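Local coordinates for conjugal transfer protein-like C-terminal domain-containing protein (Enterococcus faecalis, PDB 4EC6) that probably serves as a VirB8-like, membrane-associated component of the type IV secretion machinery for conjugative transfer of plasmid pIP501, with this piece forming its NTF2-like C-terminal domain, at residues D58-Y63 against R83-E88. Numbering follows the deposited sequence.
Sequences DTFGRY and RTYVSE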
ATOM      1  N   ASP A  58      -8.860  -0.708   6.072  1.00 13.46           N
ATOM      2  CA  ASP A  58      -7.500  -1.089   5.765  1.00 12.48           C
ATOM      3  C   ASP A  58      -6.486  -0.153   6.407  1.00 11.99           C
ATOM      4  O   ASP A  58      -5.620  -0.590   7.145  1.00 11.49           O
ATOM      5  CB  ASP A  58      -7.405  -1.110   4.242  1.00 13.53           C
ATOM      6  CG  ASP A  58      -5.996  -1.221   3.691  1.00 13.58           C
ATOM      7  OD1 ASP A  58      -4.958  -1.170   4.414  1.00 14.04           O
ATOM      8  OD2 ASP A  58      -5.960  -1.351   2.452  1.00 13.88           O
ATOM      9  N   THR A  59      -6.620   1.147   6.153  1.00 11.36           N
ATOM     10  CA  THR A  59      -5.740   2.162   6.709  1.00 10.36           C
ATOM     11  C   THR A  59      -5.798   2.189   8.219  1.00 10.04           C
ATOM     12  O   THR A  59      -4.758   2.230   8.901  1.00 10.08           O
ATOM     13  CB  THR A  59      -6.110   3.540   6.138  1.00 10.64           C
ATOM     14  OG1 THR A  59      -5.762   3.563   4.765  1.00 11.47           O
ATOM     15  CG2 THR A  59      -5.359   4.652   6.801  1.00 10.61           C
ATOM     16  N   PHE A  60      -7.003   2.172   8.768  1.00  9.53           N
ATOM     17  CA  PHE A  60      -7.136   2.101  10.220  1.00  9.36           C
ATOM     18  C   PHE A  60      -6.332   0.902  10.773  1.00  9.53           C
ATOM     19  O   PHE A  60      -5.552   1.029  11.731  1.00  9.23           O
ATOM     20  CB  PHE A  60      -8.604   1.993  10.611  1.00  8.70           C
ATOM     21  CG  PHE A  60      -8.820   1.767  12.058  1.00  8.66           C
ATOM     22  CD1 PHE A  60      -8.743   2.816  12.972  1.00  8.88           C
ATOM     23  CD2 PHE A  60      -9.086   0.519  12.529  1.00  8.71           C
ATOM     24  CE1 PHE A  60      -8.926   2.591  14.328  1.00  8.82           C
ATOM     25  CE2 PHE A  60      -9.279   0.305  13.892  1.00  8.77           C
ATOM     26  CZ  PHE A  60      -9.214   1.334  14.787  1.00  8.49           C
ATOM     27  N   GLY A  61      -6.517  -0.259  10.159  1.00  9.44           N
ATOM     28  CA  GLY A  61      -5.831  -1.432  10.644  1.00  9.87           C
ATOM     29  C   GLY A  61      -4.324  -1.248  10.592  1.00 10.20           C
ATOM     30  O   GLY A  61      -3.591  -1.732  11.477  1.00 11.08           O
ATOM     31  N   ARG A  62      -3.831  -0.528   9.589  1.00 10.14           N
ATOM     32  CA  ARG A  62      -2.378  -0.329   9.497  1.00 10.18           C
ATOM     33  C   ARG A  62      -1.867   0.478  10.648  1.00 10.20           C
ATOM     34  O   ARG A  62      -0.815   0.177  11.193  1.00 10.44           O
ATOM     35  CB  ARG A  62      -1.977   0.293   8.164  1.00 10.22           C
ATOM     36  CG  ARG A  62      -1.933  -0.723   7.036  1.00 10.21           C
ATOM     37  CD  ARG A  62      -2.133   0.020   5.735  1.00 10.52           C
ATOM     38  NE  ARG A  62      -2.246  -0.874   4.581  1.00 11.00           N
ATOM     39  CZ  ARG A  62      -1.186  -1.459   4.000  1.00 10.71           C
ATOM     40  NH1 ARG A  62       0.040  -1.273   4.487  1.00 10.85           N
ATOM     41  NH2 ARG A  62      -1.340  -2.240   2.966  1.00 10.25           N
ATOM     42  N   TYR A  63      -2.614   1.534  11.000  1.00 10.86           N
ATOM     43  CA  TYR A  63      -2.217   2.423  12.064  1.00 10.64           C
ATOM     44  C   TYR A  63      -2.192   1.657  13.380  1.00 10.44           C
ATOM     45  O   TYR A  63      -1.153   1.631  14.063  1.00 10.75           O
ATOM     46  CB  TYR A  63      -3.089   3.652  12.106  1.00 11.77           C
ATOM     47  CG  TYR A  63      -2.528   4.796  11.297  1.00 12.48           C
ATOM     48  CD1 TYR A  63      -1.579   5.684  11.837  1.00 12.90           C
ATOM     49  CD2 TYR A  63      -2.895   4.955   9.990  1.00 12.76           C
ATOM     50  CE1 TYR A  63      -1.057   6.717  11.080  1.00 13.79           C
ATOM     51  CE2 TYR A  63      -2.371   5.956   9.219  1.00 13.71           C
ATOM     52  CZ  TYR A  63      -1.468   6.843   9.754  1.00 14.06           C
ATOM     53  OH  TYR A  63      -0.999   7.839   8.918  1.00 14.06           O
ATOM     54  N   ARG A  83      -4.295   2.276  23.227  1.00 14.50           N
ATOM     55  CA  ARG A  83      -5.599   2.420  23.880  1.00 14.42           C
ATOM     56  C   ARG A  83      -6.707   2.964  22.992  1.00 14.39           C
ATOM     57  O   ARG A  83      -7.794   2.398  22.990  1.00 13.74           O
ATOM     58  CB  ARG A  83      -5.464   3.205  25.200  1.00 14.58           C
ATOM     59  CG  ARG A  83      -6.728   3.418  26.040  1.00 16.10           C
ATOM     60  CD  ARG A  83      -7.884   2.493  25.636  1.00 18.90           C
ATOM     61  NE  ARG A  83      -8.010   1.368  26.527  1.00 20.22           N
ATOM     62  CZ  ARG A  83      -8.651   0.232  26.285  1.00 21.41           C
ATOM     63  NH1 ARG A  83      -9.259  -0.043  25.131  1.00 19.69           N
ATOM     64  NH2 ARG A  83      -8.663  -0.661  27.269  1.00 23.78           N
ATOM     65  N   THR A  84      -6.439   4.038  22.236  1.00 15.26           N
ATOM     66  CA  THR A  84      -7.465   4.698  21.424  1.00 15.45           C
ATOM     67  C   THR A  84      -7.938   3.868  20.286  1.00 14.31           C
ATOM     68  O   THR A  84      -9.022   4.091  19.843  1.00 13.59           O
ATOM     69  CB  THR A  84      -7.033   6.040  20.819  1.00 18.22           C
ATOM     70  OG1 THR A  84      -5.790   5.876  20.101  1.00 22.24           O
ATOM     71  CG2 THR A  84      -6.865   7.095  21.900  1.00 20.00           C
ATOM     72  N   TYR A  85      -7.101   2.945  19.795  1.00 13.55           N
ATOM     73  CA  TYR A  85      -7.477   2.007  18.722  1.00 12.78           C
ATOM     74  C   TYR A  85      -8.341   0.866  19.171  1.00 12.02           C
ATOM     75  O   TYR A  85      -9.079   0.309  18.366  1.00 11.72           O
ATOM     76  CB  TYR A  85      -6.258   1.395  18.077  1.00 13.10           C
ATOM     77  CG  TYR A  85      -5.434   2.399  17.396  1.00 13.70           C
ATOM     78  CD1 TYR A  85      -5.782   2.842  16.126  1.00 13.80           C
ATOM     79  CD2 TYR A  85      -4.318   2.935  18.009  1.00 13.86           C
ATOM     80  CE1 TYR A  85      -5.038   3.790  15.470  1.00 13.63           C
ATOM     81  CE2 TYR A  85      -3.590   3.920  17.366  1.00 15.20           C
ATOM     82  CZ  TYR A  85      -3.967   4.331  16.094  1.00 15.13           C
ATOM     83  OH  TYR A  85      -3.234   5.294  15.425  1.00 18.72           O
ATOM     84  N   VAL A  86      -8.242   0.496  20.440  1.00 11.86           N
ATOM     85  CA  VAL A  86      -9.048  -0.642  20.939  1.00 12.07           C
ATOM     86  C   VAL A  86     -10.302  -0.270  21.715  1.00 12.60           C
ATOM     87  O   VAL A  86     -10.280   0.600  22.565  1.00 12.58           O
ATOM     88  CB  VAL A  86      -8.182  -1.642  21.714  1.00 11.14           C
ATOM     89  CG1 VAL A  86      -8.942  -2.923  21.971  1.00 10.62           C
ATOM     90  CG2 VAL A  86      -6.940  -1.943  20.877  1.00 10.84           C
ATOM     91  N   SER A  87     -11.414  -0.917  21.388  1.00 13.51           N
ATOM     92  CA  SER A  87     -12.619  -0.768  22.179  1.00 14.19           C
ATOM     93  C   SER A  87     -12.325  -1.026  23.665  1.00 15.07           C
ATOM     94  O   SER A  87     -11.603  -1.952  24.021  1.00 14.60           O
ATOM     95  CB  SER A  87     -13.709  -1.699  21.652  1.00 14.54           C
ATOM     96  OG  SER A  87     -14.750  -1.905  22.580  1.00 13.84           O
ATOM     97  N   GLU A  88     -12.927  -0.195  24.524  1.00 17.83           N
ATOM     98  CA  GLU A  88     -12.883  -0.371  25.976  1.00 19.28           C
ATOM     99  C   GLU A  88     -13.449  -1.710  26.413  1.00 18.81           C
ATOM    100  O   GLU A  88     -13.196  -2.146  27.505  1.00 19.94           O
ATOM    101  CB  GLU A  88     -13.663   0.717  26.673  1.00 22.00           C
ATOM    102  CG  GLU A  88     -12.831   1.800  27.349  1.00 27.15           C
ATOM    103  CD  GLU A  88     -13.583   2.572  28.474  1.00 31.52           C
ATOM    104  OE1 GLU A  88     -14.621   2.082  29.040  1.00 31.80           O
ATOM    105  OE2 GLU A  88     -13.102   3.677  28.839  1.00 32.96           O
TER
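Tyr-85 reaches from the loop toward the helix and packs against two aromatic residues one turn apart, Phe-60 and Tyr-63, in a buried, apolar contact. The Phe-60 and Tyr-85 side chains run past each other in opposite directions, CE1 of Phe-60 lying 3.6 Å from CD1 of Tyr-85. Their ring planes meet at 50° with centroids 5.7 Å apart, an oblique pairing in which Phe-60 comes in at the edge of the Tyr-85 ring. CG of Phe-60 stands anti to the backbone N (chi1 174°), which carries the ring out to the loop backbone, where CZ lies 3.7 Å from the carbonyl O of Tyr-85. Tyr-85 OH lies 3.7 Å from Tyr-63 CB, while the Tyr-63 ring heads away from the loop, its hydroxyl weakly hydrogen-bonded to Asn-124 of the second subunit.

Arg-62 and Arg-83 each find a partner in their own segment. Arg-62 NE donates to the syn lone pair of Asp-58 OD1 at 2.7 Å, a salt bridge with OD1 only 9° out of the guanidinium plane. Arg-83 NH1 makes weak hydrogen bonds to the carbonyl O atoms of Val-86 and Ser-87.

In this NTF2-like domain, whose helices pack against an antiparallel sheet, the aromatic cluster joins helix 54-68, the loop after helix 75-82 and strand 147-157. Phe-147 and Val-149 also meet Phe-60, and backbone hydrogen bonds link Val-149 with Tyr-85 and Ser-87. Phe-160 of the second subunit meets Phe-60 edge-to-face and packs on Tyr-85.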